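Local coordinates for protein kinase domain-containing protein (Chaetomium thermophilum, PDB 6Z3U), which probably phosphorylates serine and threonine residues of proteins using ATP, as CDK7, the cyclin-dependent kinase of the CAK complex with cyclin H and MAT1, at residues B[284-296]-B[348-360]. Sequence-based numbering, arbitrary orientation.
Sequences MVFAELIIRSPFL and RFGAVGSEGVDLL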
ATOM      1  N   MET B 284     -10.688 -19.645 -11.795  1.00 21.45           N
ATOM      2  CA  MET B 284     -10.036 -20.940 -11.623  1.00 21.23           C
ATOM      3  C   MET B 284     -10.338 -21.546 -10.259  1.00 20.58           C
ATOM      4  O   MET B 284     -10.455 -22.772 -10.141  1.00 20.51           O
ATOM      5  CB  MET B 284      -8.528 -20.799 -11.828  1.00 21.33           C
ATOM      6  CG  MET B 284      -8.140 -20.516 -13.271  1.00 22.11           C
ATOM      7  SD  MET B 284      -8.631 -21.861 -14.368  1.00 22.66           S
ATOM      8  CE  MET B 284      -8.772 -21.004 -15.932  1.00 23.68           C
ATOM      9  N   VAL B 285     -10.459 -20.716  -9.220  1.00 20.22           N
ATOM     10  CA  VAL B 285     -10.890 -21.222  -7.920  1.00 22.47           C
ATOM     11  C   VAL B 285     -12.337 -21.689  -7.992  1.00 19.89           C
ATOM     12  O   VAL B 285     -12.700 -22.730  -7.431  1.00 19.72           O
ATOM     13  CB  VAL B 285     -10.691 -20.149  -6.836  1.00 19.48           C
ATOM     14  CG1 VAL B 285     -11.359 -20.570  -5.543  1.00 19.17           C
ATOM     15  CG2 VAL B 285      -9.211 -19.892  -6.609  1.00 19.38           C
ATOM     16  N   PHE B 286     -13.186 -20.932  -8.687  1.00 20.30           N
ATOM     17  CA  PHE B 286     -14.563 -21.366  -8.896  1.00 20.60           C
ATOM     18  C   PHE B 286     -14.592 -22.716  -9.598  1.00 20.80           C
ATOM     19  O   PHE B 286     -15.259 -23.653  -9.144  1.00 32.35           O
ATOM     20  CB  PHE B 286     -15.310 -20.310  -9.713  1.00 21.18           C
ATOM     21  CG  PHE B 286     -16.806 -20.479  -9.732  1.00 21.58           C
ATOM     22  CD1 PHE B 286     -17.431 -21.480  -9.009  1.00 21.41           C
ATOM     23  CD2 PHE B 286     -17.587 -19.631 -10.500  1.00 22.26           C
ATOM     24  CE1 PHE B 286     -18.805 -21.625  -9.045  1.00 22.97           C
ATOM     25  CE2 PHE B 286     -18.961 -19.771 -10.539  1.00 23.80           C
ATOM     26  CZ  PHE B 286     -19.570 -20.770  -9.812  1.00 22.58           C
ATOM     27  N   ALA B 287     -13.853 -22.840 -10.702  1.00 21.12           N
ATOM     28  CA  ALA B 287     -13.838 -24.098 -11.439  1.00 21.45           C
ATOM     29  C   ALA B 287     -13.258 -25.221 -10.594  1.00 21.03           C
ATOM     30  O   ALA B 287     -13.760 -26.350 -10.625  1.00 21.63           O
ATOM     31  CB  ALA B 287     -13.042 -23.941 -12.734  1.00 23.19           C
ATOM     32  N   GLU B 288     -12.191 -24.938  -9.845  1.00 21.38           N
ATOM     33  CA  GLU B 288     -11.589 -25.966  -9.005  1.00 23.93           C
ATOM     34  C   GLU B 288     -12.548 -26.449  -7.926  1.00 25.12           C
ATOM     35  O   GLU B 288     -12.516 -27.626  -7.548  1.00 29.83           O
ATOM     36  CB  GLU B 288     -10.306 -25.437  -8.366  1.00 21.95           C
ATOM     37  CG  GLU B 288      -9.628 -26.431  -7.451  1.00 19.71           C
ATOM     38  CD  GLU B 288      -8.193 -26.054  -7.171  1.00 23.23           C
ATOM     39  OE1 GLU B 288      -7.573 -26.681  -6.285  1.00 28.23           O
ATOM     40  OE2 GLU B 288      -7.685 -25.127  -7.843  1.00 30.97           O
ATOM     41  N   LEU B 289     -13.396 -25.559  -7.405  1.00 21.66           N
ATOM     42  CA  LEU B 289     -14.372 -25.975  -6.403  1.00 19.80           C
ATOM     43  C   LEU B 289     -15.376 -26.958  -6.988  1.00 21.74           C
ATOM     44  O   LEU B 289     -15.785 -27.913  -6.319  1.00 23.88           O
ATOM     45  CB  LEU B 289     -15.090 -24.755  -5.832  1.00 19.73           C
ATOM     46  CG  LEU B 289     -14.337 -24.016  -4.726  1.00 19.50           C
ATOM     47  CD1 LEU B 289     -14.891 -22.613  -4.548  1.00 25.11           C
ATOM     48  CD2 LEU B 289     -14.419 -24.795  -3.424  1.00 19.13           C
ATOM     49  N   ILE B 290     -15.777 -26.746  -8.244  1.00 27.81           N
ATOM     50  CA  ILE B 290     -16.838 -27.555  -8.833  1.00 21.27           C
ATOM     51  C   ILE B 290     -16.351 -28.972  -9.108  1.00 21.44           C
ATOM     52  O   ILE B 290     -17.068 -29.947  -8.852  1.00 28.97           O
ATOM     53  CB  ILE B 290     -17.371 -26.882 -10.112  1.00 21.83           C
ATOM     54  CG1 ILE B 290     -18.088 -25.575  -9.760  1.00 21.83           C
ATOM     55  CG2 ILE B 290     -18.301 -27.828 -10.850  1.00 32.33           C
ATOM     56  CD1 ILE B 290     -18.406 -24.704 -10.952  1.00 22.41           C
ATOM     57  N   ILE B 291     -15.136 -29.116  -9.644  1.00 21.41           N
ATOM     58  CA  ILE B 291     -14.595 -30.431  -9.961  1.00 23.79           C
ATOM     59  C   ILE B 291     -13.648 -30.955  -8.886  1.00 28.59           C
ATOM     60  O   ILE B 291     -13.114 -32.063  -9.032  1.00 30.32           O
ATOM     61  CB  ILE B 291     -13.884 -30.421 -11.330  1.00 29.97           C
ATOM     62  CG1 ILE B 291     -12.686 -29.471 -11.324  1.00 31.80           C
ATOM     63  CG2 ILE B 291     -14.855 -30.004 -12.417  1.00 33.36           C
ATOM     64  CD1 ILE B 291     -11.727 -29.702 -12.477  1.00 27.94           C
ATOM     65  N   ARG B 292     -13.414 -30.190  -7.817  1.00 24.28           N
ATOM     66  CA  ARG B 292     -12.545 -30.617  -6.716  1.00 28.76           C
ATOM     67  C   ARG B 292     -11.172 -31.054  -7.220  1.00 35.08           C
ATOM     68  O   ARG B 292     -10.557 -31.980  -6.684  1.00 37.03           O
ATOM     69  CB  ARG B 292     -13.194 -31.729  -5.886  1.00 22.47           C
ATOM     70  CG  ARG B 292     -14.193 -31.205  -4.873  1.00 20.30           C
ATOM     71  CD  ARG B 292     -14.668 -32.281  -3.912  1.00 29.01           C
ATOM     72  NE  ARG B 292     -13.936 -32.263  -2.648  1.00 20.23           N
ATOM     73  CZ  ARG B 292     -14.398 -32.761  -1.504  1.00 20.37           C
ATOM     74  NH1 ARG B 292     -13.657 -32.694  -0.409  1.00 20.21           N
ATOM     75  NH2 ARG B 292     -15.602 -33.316  -1.450  1.00 28.01           N
ATOM     76  N   SER B 293     -10.691 -30.388  -8.264  1.00 27.32           N
ATOM     77  CA  SER B 293      -9.327 -30.561  -8.738  1.00 24.26           C
ATOM     78  C   SER B 293      -8.968 -29.349  -9.584  1.00 30.11           C
ATOM     79  O   SER B 293      -9.858 -28.688 -10.133  1.00 26.50           O
ATOM     80  CB  SER B 293      -9.178 -31.854  -9.551  1.00 25.79           C
ATOM     81  OG  SER B 293      -9.593 -31.655 -10.889  1.00 51.55           O
ATOM     82  N   PRO B 294      -7.680 -29.027  -9.708  1.00 29.67           N
ATOM     83  CA  PRO B 294      -7.296 -27.855 -10.506  1.00 31.94           C
ATOM     84  C   PRO B 294      -7.791 -27.983 -11.939  1.00 31.69           C
ATOM     85  O   PRO B 294      -7.693 -29.043 -12.560  1.00 31.84           O
ATOM     86  CB  PRO B 294      -5.765 -27.853 -10.430  1.00 28.72           C
ATOM     87  CG  PRO B 294      -5.427 -28.693  -9.237  1.00 27.34           C
ATOM     88  CD  PRO B 294      -6.509 -29.722  -9.143  1.00 28.94           C
ATOM     89  N   PHE B 295      -8.351 -26.888 -12.457  1.00 24.26           N
ATOM     90  CA  PHE B 295      -8.899 -26.910 -13.810  1.00 24.96           C
ATOM     91  C   PHE B 295      -7.790 -27.096 -14.840  1.00 31.84           C
ATOM     92  O   PHE B 295      -7.821 -28.036 -15.643  1.00 26.87           O
ATOM     93  CB  PHE B 295      -9.676 -25.620 -14.077  1.00 30.91           C
ATOM     94  CG  PHE B 295     -10.387 -25.595 -15.407  1.00 25.59           C
ATOM     95  CD1 PHE B 295     -10.710 -26.769 -16.068  1.00 25.34           C
ATOM     96  CD2 PHE B 295     -10.724 -24.389 -15.998  1.00 27.81           C
ATOM     97  CE1 PHE B 295     -11.360 -26.739 -17.285  1.00 30.12           C
ATOM     98  CE2 PHE B 295     -11.373 -24.355 -17.217  1.00 24.58           C
ATOM     99  CZ  PHE B 295     -11.690 -25.531 -17.861  1.00 25.13           C
ATOM    100  N   LEU B 296      -6.795 -26.201 -14.829  1.00 36.42           N
ATOM    101  CA  LEU B 296      -5.678 -26.216 -15.766  1.00 28.39           C
ATOM    102  C   LEU B 296      -4.378 -26.264 -14.961  1.00 28.74           C
ATOM    103  O   LEU B 296      -3.771 -25.221 -14.693  1.00 27.89           O
ATOM    104  CB  LEU B 296      -5.694 -24.984 -16.671  1.00 24.51           C
ATOM    105  CG  LEU B 296      -7.028 -24.653 -17.333  1.00 24.77           C
ATOM    106  CD1 LEU B 296      -6.944 -23.314 -18.052  1.00 26.08           C
ATOM    107  CD2 LEU B 296      -7.436 -25.755 -18.291  1.00 35.17           C
ATOM    108  N   ARG B 348     -19.344 -30.217 -17.754  1.00 40.03           N
ATOM    109  CA  ARG B 348     -18.387 -30.489 -16.690  1.00 30.98           C
ATOM    110  C   ARG B 348     -18.686 -29.696 -15.422  1.00 30.36           C
ATOM    111  O   ARG B 348     -18.525 -30.218 -14.314  1.00 33.05           O
ATOM    112  CB  ARG B 348     -16.970 -30.173 -17.177  1.00 33.79           C
ATOM    113  CG  ARG B 348     -15.857 -30.720 -16.298  1.00 38.94           C
ATOM    114  CD  ARG B 348     -14.487 -30.391 -16.879  1.00 35.87           C
ATOM    115  NE  ARG B 348     -13.400 -30.976 -16.100  1.00 37.91           N
ATOM    116  CZ  ARG B 348     -12.109 -30.807 -16.371  1.00 40.41           C
ATOM    117  NH1 ARG B 348     -11.188 -31.378 -15.606  1.00 50.32           N
ATOM    118  NH2 ARG B 348     -11.738 -30.068 -17.409  1.00 38.08           N
ATOM    119  N   PHE B 349     -19.135 -28.448 -15.560  1.00 29.46           N
ATOM    120  CA  PHE B 349     -19.349 -27.568 -14.419  1.00 33.41           C
ATOM    121  C   PHE B 349     -20.830 -27.348 -14.124  1.00 29.62           C
ATOM    122  O   PHE B 349     -21.182 -26.420 -13.390  1.00 29.72           O
ATOM    123  CB  PHE B 349     -18.653 -26.226 -14.657  1.00 35.43           C
ATOM    124  CG  PHE B 349     -17.174 -26.345 -14.926  1.00 31.76           C
ATOM    125  CD1 PHE B 349     -16.283 -26.583 -13.892  1.00 26.98           C
ATOM    126  CD2 PHE B 349     -16.676 -26.214 -16.213  1.00 27.47           C
ATOM    127  CE1 PHE B 349     -14.927 -26.691 -14.138  1.00 25.56           C
ATOM    128  CE2 PHE B 349     -15.321 -26.324 -16.462  1.00 24.70           C
ATOM    129  CZ  PHE B 349     -14.448 -26.562 -15.425  1.00 23.88           C
ATOM    130  N   GLY B 350     -21.703 -28.193 -14.671  1.00 30.10           N
ATOM    131  CA  GLY B 350     -23.135 -28.010 -14.500  1.00 28.13           C
ATOM    132  C   GLY B 350     -23.626 -28.138 -13.072  1.00 27.15           C
ATOM    133  O   GLY B 350     -24.808 -27.881 -12.819  1.00 26.42           O
ATOM    134  N   ALA B 351     -22.756 -28.524 -12.133  1.00 26.08           N
ATOM    135  CA  ALA B 351     -23.189 -28.690 -10.749  1.00 24.63           C
ATOM    136  C   ALA B 351     -23.784 -27.406 -10.181  1.00 24.60           C
ATOM    137  O   ALA B 351     -24.682 -27.461  -9.333  1.00 24.78           O
ATOM    138  CB  ALA B 351     -22.015 -29.155  -9.886  1.00 23.76           C
ATOM    139  N   VAL B 352     -23.296 -26.241 -10.627  1.00 26.35           N
ATOM    140  CA  VAL B 352     -23.796 -24.964 -10.130  1.00 24.52           C
ATOM    141  C   VAL B 352     -24.950 -24.420 -10.962  1.00 28.48           C
ATOM    142  O   VAL B 352     -25.472 -23.341 -10.650  1.00 29.85           O
ATOM    143  CB  VAL B 352     -22.665 -23.913 -10.080  1.00 23.90           C
ATOM    144  CG1 VAL B 352     -21.639 -24.292  -9.027  1.00 22.97           C
ATOM    145  CG2 VAL B 352     -22.003 -23.759 -11.448  1.00 30.96           C
ATOM    146  N   GLY B 353     -25.364 -25.130 -12.008  1.00 26.29           N
ATOM    147  CA  GLY B 353     -26.502 -24.717 -12.802  1.00 27.44           C
ATOM    148  C   GLY B 353     -26.137 -23.730 -13.889  1.00 32.62           C
ATOM    149  O   GLY B 353     -25.002 -23.262 -14.014  1.00 41.33           O
ATOM    150  N   SER B 354     -27.146 -23.400 -14.697  1.00 30.30           N
ATOM    151  CA  SER B 354     -26.918 -22.513 -15.832  1.00 30.77           C
ATOM    152  C   SER B 354     -26.377 -21.167 -15.370  1.00 30.85           C
ATOM    153  O   SER B 354     -25.366 -20.679 -15.887  1.00 41.28           O
ATOM    154  CB  SER B 354     -28.213 -22.333 -16.624  1.00 41.83           C
ATOM    155  OG  SER B 354     -29.279 -21.941 -15.777  1.00 54.54           O
ATOM    156  N   GLU B 355     -27.028 -20.558 -14.376  1.00 29.13           N
ATOM    157  CA  GLU B 355     -26.591 -19.245 -13.914  1.00 30.81           C
ATOM    158  C   GLU B 355     -25.199 -19.305 -13.304  1.00 35.13           C
ATOM    159  O   GLU B 355     -24.426 -18.348 -13.423  1.00 35.61           O
ATOM    160  CB  GLU B 355     -27.595 -18.682 -12.908  1.00 38.53           C
ATOM    161  CG  GLU B 355     -28.919 -18.253 -13.533  1.00 47.86           C
ATOM    162  CD  GLU B 355     -28.794 -17.019 -14.406  1.00 38.33           C
ATOM    163  OE1 GLU B 355     -29.733 -16.749 -15.187  1.00 39.21           O
ATOM    164  OE2 GLU B 355     -27.755 -16.329 -14.323  1.00 33.57           O
ATOM    165  N   GLY B 356     -24.861 -20.410 -12.640  1.00 41.33           N
ATOM    166  CA  GLY B 356     -23.518 -20.546 -12.106  1.00 34.10           C
ATOM    167  C   GLY B 356     -22.479 -20.663 -13.203  1.00 33.87           C
ATOM    168  O   GLY B 356     -21.438 -20.003 -13.158  1.00 36.61           O
ATOM    169  N   VAL B 357     -22.758 -21.483 -14.218  1.00 29.51           N
ATOM    170  CA  VAL B 357     -21.824 -21.613 -15.330  1.00 33.69           C
ATOM    171  C   VAL B 357     -21.777 -20.324 -16.138  1.00 34.72           C
ATOM    172  O   VAL B 357     -20.765 -20.023 -16.783  1.00 42.39           O
ATOM    173  CB  VAL B 357     -22.205 -22.824 -16.200  1.00 35.11           C
ATOM    174  CG1 VAL B 357     -21.427 -22.812 -17.509  1.00 31.80           C
ATOM    175  CG2 VAL B 357     -21.952 -24.114 -15.432  1.00 26.76           C
ATOM    176  N   ASP B 358     -22.852 -19.536 -16.112  1.00 35.90           N
ATOM    177  CA  ASP B 358     -22.810 -18.218 -16.738  1.00 32.29           C
ATOM    178  C   ASP B 358     -21.743 -17.355 -16.079  1.00 28.18           C
ATOM    179  O   ASP B 358     -20.931 -16.720 -16.760  1.00 37.97           O
ATOM    180  CB  ASP B 358     -24.184 -17.555 -16.644  1.00 41.34           C
ATOM    181  CG  ASP B 358     -24.241 -16.215 -17.353  1.00 39.50           C
ATOM    182  OD1 ASP B 358     -24.174 -16.199 -18.598  1.00 51.54           O
ATOM    183  OD2 ASP B 358     -24.361 -15.177 -16.669  1.00 42.32           O
ATOM    184  N   LEU B 359     -21.725 -17.331 -14.746  1.00 30.00           N
ATOM    185  CA  LEU B 359     -20.714 -16.565 -14.026  1.00 29.79           C
ATOM    186  C   LEU B 359     -19.316 -17.109 -14.299  1.00 26.10           C
ATOM    187  O   LEU B 359     -18.384 -16.347 -14.577  1.00 29.99           O
ATOM    188  CB  LEU B 359     -21.017 -16.589 -12.528  1.00 31.78           C
ATOM    189  CG  LEU B 359     -20.083 -15.795 -11.616  1.00 24.57           C
ATOM    190  CD1 LEU B 359     -20.118 -14.333 -11.991  1.00 25.21           C
ATOM    191  CD2 LEU B 359     -20.461 -15.988 -10.156  1.00 24.06           C
ATOM    192  N   LEU B 360     -19.149 -18.431 -14.214  1.00 24.91           N
ATOM    193  CA  LEU B 360     -17.845 -19.036 -14.469  1.00 24.45           C
ATOM    194  C   LEU B 360     -17.312 -18.624 -15.834  1.00 25.19           C
ATOM    195  O   LEU B 360     -16.145 -18.238 -15.973  1.00 29.87           O
ATOM    196  CB  LEU B 360     -17.950 -20.558 -14.379  1.00 24.22           C
ATOM    197  CG  LEU B 360     -16.725 -21.376 -13.953  1.00 23.50           C
ATOM    198  CD1 LEU B 360     -16.703 -22.707 -14.708  1.00 23.86           C
ATOM    199  CD2 LEU B 360     -15.411 -20.643 -14.142  1.00 24.42           C
TER
HETATM  200  O   HOH W   1      -8.813 -29.955 -16.760  1.00  9.99           O
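Arg348 NH2 donates a hydrogen bond to a water in the guanidinium plane, 3.0 Å from Arg348 NH2 to the water O; a link from this water on to Phe295 O is too short to be trusted, and no direct hydrogen bond joins the segments. The contact lies in the C-lobe of the protein kinase fold, away from the ATP site: residues 284-291 of the central αF helix and 353-360 of αH run roughly antiparallel, 142° between their N-to-C directions. Beside the water, Arg348 NH2 also lies 3.4 Å from Phe295 CE1, at the edge of the ring and near its plane. Phe349 and Phe295 form a T-shaped stack, planes 87° apart, with Phe349 CZ directed at one Phe295 face while Leu296 CD2 lies over the other. With an alanine in place of Phe295, the Phe349 edge would probably lose the aromatic face it points at, and Arg348 NH2 the ring edge beside it. Farther along the Phe349 ring, CE1 meets Ala287 CB at 3.6 Å and Ile291 CG2 at 3.7 Å. Ile290 crosses Val352 at about a right angle, its CD1 3.8 Å from Val352 CG2. Phe286, with CG anti to the backbone N (chi1 -167°), lays its ring against αH beside Leu359 and Leu360; Trp382 meets this ring too. Val352 CG1 touches the ring edge at CE1, 3.9 Å away, and Phe286 CE2 lies 3.6 Å from Gly356 O.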